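Local coordinates for protein PA1221 (Pseudomonas aeruginosa, PDB 4DG8) that belongs to the AMP-binding (ANL) enzyme family, holds adenosine monophosphate in its pocket and carries a phosphopantetheine attachment region, at residues N307-H321 / I333-L345. Numbering follows the deposited sequence.
Sequences NGYGPTENTTFTCCH and IPIGKAIAGTAVL. With AMP (adenosine monophosphate), chain B.
Cys320 and Lys337 form an antiparallel hydrogen-bonded pair at the margin of a mixed beta sheet, where the short strand 337-338 joins 319-322 beside the adenosine monophosphate pocket of this ANL-family fold. Cys320 N donates to Lys337 O (3.1 Å) and Lys337 N to Cys320 O; two residues further on, Ile339, first residue of the type II turn Ile339-Thr342, donates its N-H to Thr318 O. Where 319-322 pairs with 304-309, Thr318 and Cys319 both face Tyr309, a classic beta bulge, and Tyr309 O accepts from both backbone nitrogens. Gly336 has positive phi and no side chain, which suits a site where a CB would run into Cys320 O and His321 CB. Two residues earlier, Pro334 lays CB over the centre of the His321 imidazole, 3.7 Å from the ring centroid, a CH-pi contact; NE2 is hydrogen-bonded to Asp327. Ile335 brings CD1 over one face of the Tyr309 ring, toward its rim, while the adenine meets that ring's edge and Asp402 hydrogen-bonds its hydroxyl. With CG opposite the main-chain nitrogen (chi1 -176°), the Asn307 amide links nucleotide to 333-345: OD1 accepts from N6 at 2.8 Å, and ND2 donates to Pro334 O at 3.0 Å, approaching from above the carbonyl plane.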
loop_
_atom_site.group_PDB
_atom_site.type_symbol
_atom_site.label_atom_id
_atom_site.label_comp_id
_atom_site.label_asym_id
_atom_site.label_seq_id
_atom_site.Cartn_x
_atom_site.Cartn_y
_atom_site.Cartn_z
ATOM N N ASN A 307 7.825 10.871 -7.797
ATOM C CA ASN A 307 8.428 9.808 -7.006
ATOM C C ASN A 307 7.792 9.924 -5.617
ATOM O O ASN A 307 8.019 10.900 -4.918
ATOM C CB ASN A 307 9.956 10.001 -6.928
ATOM C CG ASN A 307 10.673 8.869 -6.183
ATOM O OD1 ASN A 307 10.062 7.874 -5.791
ATOM N ND2 ASN A 307 11.999 9.011 -6.011
ATOM N N GLY A 308 6.911 8.983 -5.272
ATOM C CA GLY A 308 6.367 8.933 -3.924
ATOM C C GLY A 308 7.118 7.976 -3.013
ATOM O O GLY A 308 7.345 6.816 -3.376
ATOM N N TYR A 309 7.363 8.407 -1.779
ATOM C CA TYR A 309 8.074 7.590 -0.801
ATOM C C TYR A 309 7.291 7.625 0.500
ATOM O O TYR A 309 6.806 8.683 0.899
ATOM C CB TYR A 309 9.482 8.138 -0.522
ATOM C CG TYR A 309 9.911 7.815 0.899
ATOM C CD1 TYR A 309 10.467 6.582 1.205
ATOM C CD2 TYR A 309 9.704 8.722 1.945
ATOM C CE1 TYR A 309 10.839 6.263 2.491
ATOM C CE2 TYR A 309 10.068 8.408 3.245
ATOM C CZ TYR A 309 10.636 7.164 3.509
ATOM O OH TYR A 309 11.004 6.800 4.790
ATOM N N GLY A 310 7.141 6.478 1.151
ATOM C CA GLY A 310 6.683 6.487 2.528
ATOM C C GLY A 310 6.360 5.102 3.039
ATOM O O GLY A 310 6.080 4.195 2.244
ATOM N N PRO A 311 6.370 4.926 4.371
ATOM C CA PRO A 311 5.916 3.620 4.856
ATOM C C PRO A 311 4.428 3.624 5.199
ATOM O O PRO A 311 3.800 4.681 5.279
ATOM C CB PRO A 311 6.771 3.413 6.112
ATOM C CG PRO A 311 6.973 4.828 6.645
ATOM C CD PRO A 311 6.966 5.751 5.439
ATOM N N THR A 312 3.891 2.449 5.490
ATOM C CA THR A 312 2.458 2.294 5.747
ATOM C C THR A 312 2.035 2.976 7.062
ATOM O O THR A 312 0.926 3.508 7.172
ATOM C CB THR A 312 2.079 0.787 5.739
ATOM O OG1 THR A 312 2.420 0.217 4.464
ATOM C CG2 THR A 312 0.586 0.566 6.033
ATOM N N GLU A 313 2.932 2.961 8.050
ATOM C CA GLU A 313 2.725 3.620 9.341
ATOM C C GLU A 313 2.470 5.134 9.230
ATOM O O GLU A 313 2.011 5.780 10.192
ATOM C CB GLU A 313 3.953 3.390 10.246
ATOM C CG GLU A 313 4.154 1.954 10.736
ATOM C CD GLU A 313 4.824 1.038 9.697
ATOM O OE1 GLU A 313 4.957 1.429 8.503
ATOM O OE2 GLU A 313 5.229 -0.079 10.097
ATOM N N ASN A 314 2.905 5.718 8.120
ATOM C CA ASN A 314 2.611 7.116 7.773
ATOM C C ASN A 314 1.578 7.292 6.655
ATOM O O ASN A 314 1.590 8.297 5.942
ATOM C CB ASN A 314 3.857 8.005 7.667
ATOM C CG ASN A 314 3.531 9.515 7.748
ATOM O OD1 ASN A 314 2.609 9.946 8.452
ATOM N ND2 ASN A 314 4.297 10.317 7.011
ATOM N N THR A 315 0.815 6.235 6.398
ATOM C CA THR A 315 -0.313 6.305 5.466
ATOM C C THR A 315 0.075 6.642 4.018
ATOM O O THR A 315 -0.065 7.795 3.597
ATOM C CB THR A 315 -1.438 7.262 5.966
ATOM O OG1 THR A 315 -1.691 7.024 7.360
ATOM C CG2 THR A 315 -2.756 7.046 5.151
ATOM N N THR A 316 0.554 5.640 3.265
ATOM C CA THR A 316 0.892 5.869 1.852
ATOM C C THR A 316 2.171 6.672 1.594
ATOM O O THR A 316 3.204 6.075 1.268
ATOM C CB THR A 316 -0.307 6.389 1.049
ATOM O OG1 THR A 316 -1.445 5.563 1.331
ATOM C CG2 THR A 316 -0.009 6.344 -0.455
ATOM N N PHE A 317 2.063 7.985 1.477
ATOM C CA PHE A 317 3.234 8.811 1.208
ATOM C C PHE A 317 3.694 9.618 2.415
ATOM O O PHE A 317 2.900 10.075 3.231
ATOM C CB PHE A 317 2.943 9.805 0.076
ATOM C CG PHE A 317 2.725 9.169 -1.254
ATOM C CD1 PHE A 317 3.331 7.959 -1.570
ATOM C CD2 PHE A 317 1.940 9.807 -2.221
ATOM C CE1 PHE A 317 3.139 7.382 -2.820
ATOM C CE2 PHE A 317 1.744 9.230 -3.460
ATOM C CZ PHE A 317 2.334 8.011 -3.756
ATOM N N THR A 318 5.002 9.818 2.472
ATOM C CA THR A 318 5.648 10.666 3.454
ATOM C C THR A 318 6.267 11.840 2.694
ATOM O O THR A 318 6.025 12.995 3.020
ATOM C CB THR A 318 6.675 9.888 4.296
ATOM O OG1 THR A 318 5.975 8.917 5.089
ATOM C CG2 THR A 318 7.417 10.819 5.222
ATOM N N CYS A 319 7.121 11.532 1.721
ATOM C CA CYS A 319 7.622 12.552 0.804
ATOM C C CYS A 319 7.244 12.253 -0.647
ATOM O O CYS A 319 7.145 11.094 -1.044
ATOM C CB CYS A 319 9.143 12.664 0.905
ATOM S SG CYS A 319 9.767 12.974 2.562
ATOM N N CYS A 320 7.031 13.305 -1.433
ATOM C CA CYS A 320 6.932 13.163 -2.881
ATOM C C CYS A 320 7.816 14.177 -3.565
ATOM O O CYS A 320 8.136 15.228 -2.999
ATOM C CB CYS A 320 5.504 13.346 -3.377
ATOM S SG CYS A 320 4.390 12.080 -2.807
ATOM N N HIS A 321 8.209 13.844 -4.790
ATOM C CA HIS A 321 9.029 14.738 -5.603
ATOM C C HIS A 321 8.519 14.744 -7.047
ATOM O O HIS A 321 8.416 13.701 -7.679
ATOM C CB HIS A 321 10.503 14.306 -5.552
ATOM C CG HIS A 321 11.409 15.141 -6.399
ATOM N ND1 HIS A 321 11.638 16.478 -6.150
ATOM C CD2 HIS A 321 12.141 14.830 -7.498
ATOM C CE1 HIS A 321 12.461 16.957 -7.065
ATOM N NE2 HIS A 321 12.782 15.976 -7.892
ATOM N N ILE A 333 16.663 9.570 -8.349
ATOM C CA ILE A 333 15.593 10.571 -8.334
ATOM C C ILE A 333 15.301 10.950 -6.889
ATOM O O ILE A 333 15.023 10.065 -6.075
ATOM C CB ILE A 333 14.283 10.014 -8.926
ATOM C CG1 ILE A 333 14.516 9.426 -10.325
ATOM C CG2 ILE A 333 13.189 11.092 -8.935
ATOM C CD1 ILE A 333 15.074 10.425 -11.336
ATOM N N PRO A 334 15.360 12.260 -6.558
ATOM C CA PRO A 334 15.025 12.696 -5.194
ATOM C C PRO A 334 13.672 12.139 -4.770
ATOM O O PRO A 334 12.822 11.868 -5.642
ATOM C CB PRO A 334 14.930 14.227 -5.324
ATOM C CG PRO A 334 15.834 14.575 -6.474
ATOM C CD PRO A 334 15.721 13.390 -7.437
ATOM N N ILE A 335 13.498 11.900 -3.468
ATOM C CA ILE A 335 12.176 11.584 -2.929
ATOM C C ILE A 335 11.518 12.872 -2.437
ATOM O O ILE A 335 10.387 12.869 -1.953
ATOM C CB ILE A 335 12.196 10.501 -1.820
ATOM C CG1 ILE A 335 13.066 10.928 -0.629
ATOM C CG2 ILE A 335 12.651 9.157 -2.408
ATOM C CD1 ILE A 335 13.128 9.880 0.518
ATOM N N GLY A 336 12.231 13.979 -2.614
ATOM C CA GLY A 336 11.658 15.305 -2.427
ATOM C C GLY A 336 11.415 15.793 -1.012
ATOM O O GLY A 336 12.315 15.765 -0.161
ATOM N N LYS A 337 10.202 16.286 -0.766
ATOM C CA LYS A 337 9.874 16.896 0.520
ATOM C C LYS A 337 8.559 16.359 1.081
ATOM O O LYS A 337 7.812 15.675 0.382
ATOM C CB LYS A 337 9.820 18.422 0.379
ATOM C CG LYS A 337 11.149 19.058 -0.043
ATOM C CD LYS A 337 10.990 20.553 -0.370
ATOM C CE LYS A 337 12.316 21.199 -0.771
ATOM N NZ LYS A 337 12.141 22.615 -1.254
ATOM N N ALA A 338 8.288 16.673 2.347
ATOM C CA ALA A 338 7.052 16.274 3.024
ATOM C C ALA A 338 5.787 16.658 2.246
ATOM O O ALA A 338 5.649 17.778 1.770
ATOM C CB ALA A 338 7.000 16.893 4.437
ATOM N N ILE A 339 4.862 15.719 2.107
ATOM C CA ILE A 339 3.584 16.063 1.522
ATOM C C ILE A 339 2.816 16.870 2.553
ATOM O O ILE A 339 3.126 16.832 3.753
ATOM C CB ILE A 339 2.780 14.820 1.092
ATOM C CG1 ILE A 339 2.275 14.054 2.308
ATOM C CG2 ILE A 339 3.647 13.890 0.210
ATOM C CD1 ILE A 339 1.196 13.029 1.948
ATOM N N ALA A 340 1.826 17.625 2.095
ATOM C CA ALA A 340 0.988 18.394 3.016
ATOM C C ALA A 340 0.414 17.504 4.141
ATOM O O ALA A 340 0.013 16.362 3.905
ATOM C CB ALA A 340 -0.136 19.115 2.249
ATOM N N GLY A 341 0.392 18.027 5.367
ATOM C CA GLY A 341 -0.139 17.288 6.507
ATOM C C GLY A 341 0.938 16.450 7.178
ATOM O O GLY A 341 0.754 15.895 8.264
ATOM N N THR A 342 2.091 16.383 6.531
ATOM C CA THR A 342 3.215 15.643 7.077
ATOM C C THR A 342 4.416 16.559 7.289
ATOM O O THR A 342 4.540 17.597 6.634
ATOM C CB THR A 342 3.570 14.489 6.141
ATOM O OG1 THR A 342 2.509 13.527 6.195
ATOM C CG2 THR A 342 4.892 13.828 6.539
ATOM N N ALA A 343 5.276 16.193 8.231
ATOM C CA ALA A 343 6.584 16.829 8.343
ATOM C C ALA A 343 7.654 15.754 8.509
ATOM O O ALA A 343 7.357 14.653 8.956
ATOM C CB ALA A 343 6.610 17.797 9.528
ATOM N N VAL A 344 8.891 16.048 8.128
ATOM C CA VAL A 344 9.974 15.103 8.379
ATOM C C VAL A 344 11.199 15.775 8.986
ATOM O O VAL A 344 11.437 16.956 8.780
ATOM C CB VAL A 344 10.425 14.346 7.098
ATOM C CG1 VAL A 344 9.292 13.514 6.533
ATOM C CG2 VAL A 344 10.950 15.318 6.041
ATOM N N LEU A 345 11.957 15.011 9.765
ATOM C CA LEU A 345 13.306 15.411 10.130
ATOM C C LEU A 345 14.220 14.273 9.731
ATOM O O LEU A 345 13.777 13.143 9.540
ATOM C CB LEU A 345 13.439 15.641 11.629
ATOM C CG LEU A 345 12.724 16.845 12.239
ATOM C CD1 LEU A 345 13.050 16.934 13.732
ATOM C CD2 LEU A 345 13.132 18.121 11.505
HETATM P P AMP B . 5.248 0.017 2.352
HETATM O O1P AMP B . 4.818 -1.400 2.041
HETATM O O2P AMP B . 4.621 1.158 1.562
HETATM O O3P AMP B . 5.028 0.218 3.840
HETATM O "O5'" AMP B . 6.831 0.124 2.260
HETATM C "C5'" AMP B . 7.503 1.270 2.746
HETATM C "C4'" AMP B . 8.986 1.187 2.505
HETATM O "O4'" AMP B . 9.251 1.003 1.089
HETATM C "C3'" AMP B . 9.781 2.425 2.876
HETATM O "O3'" AMP B . 10.058 2.504 4.270
HETATM C "C2'" AMP B . 11.023 2.294 2.006
HETATM O "O2'" AMP B . 11.931 1.357 2.573
HETATM C "C1'" AMP B . 10.437 1.689 0.727
HETATM N N9 AMP B . 10.092 2.727 -0.271
HETATM C C8 AMP B . 8.838 3.181 -0.509
HETATM N N7 AMP B . 8.824 4.131 -1.476
HETATM C C5 AMP B . 10.089 4.320 -1.879
HETATM C C6 AMP B . 10.776 5.187 -2.876
HETATM N N6 AMP B . 10.087 6.057 -3.636
HETATM N N1 AMP B . 12.121 5.073 -3.003
HETATM C C2 AMP B . 12.810 4.197 -2.241
HETATM N N3 AMP B . 12.251 3.382 -1.323
HETATM C C4 AMP B . 10.920 3.387 -1.091
#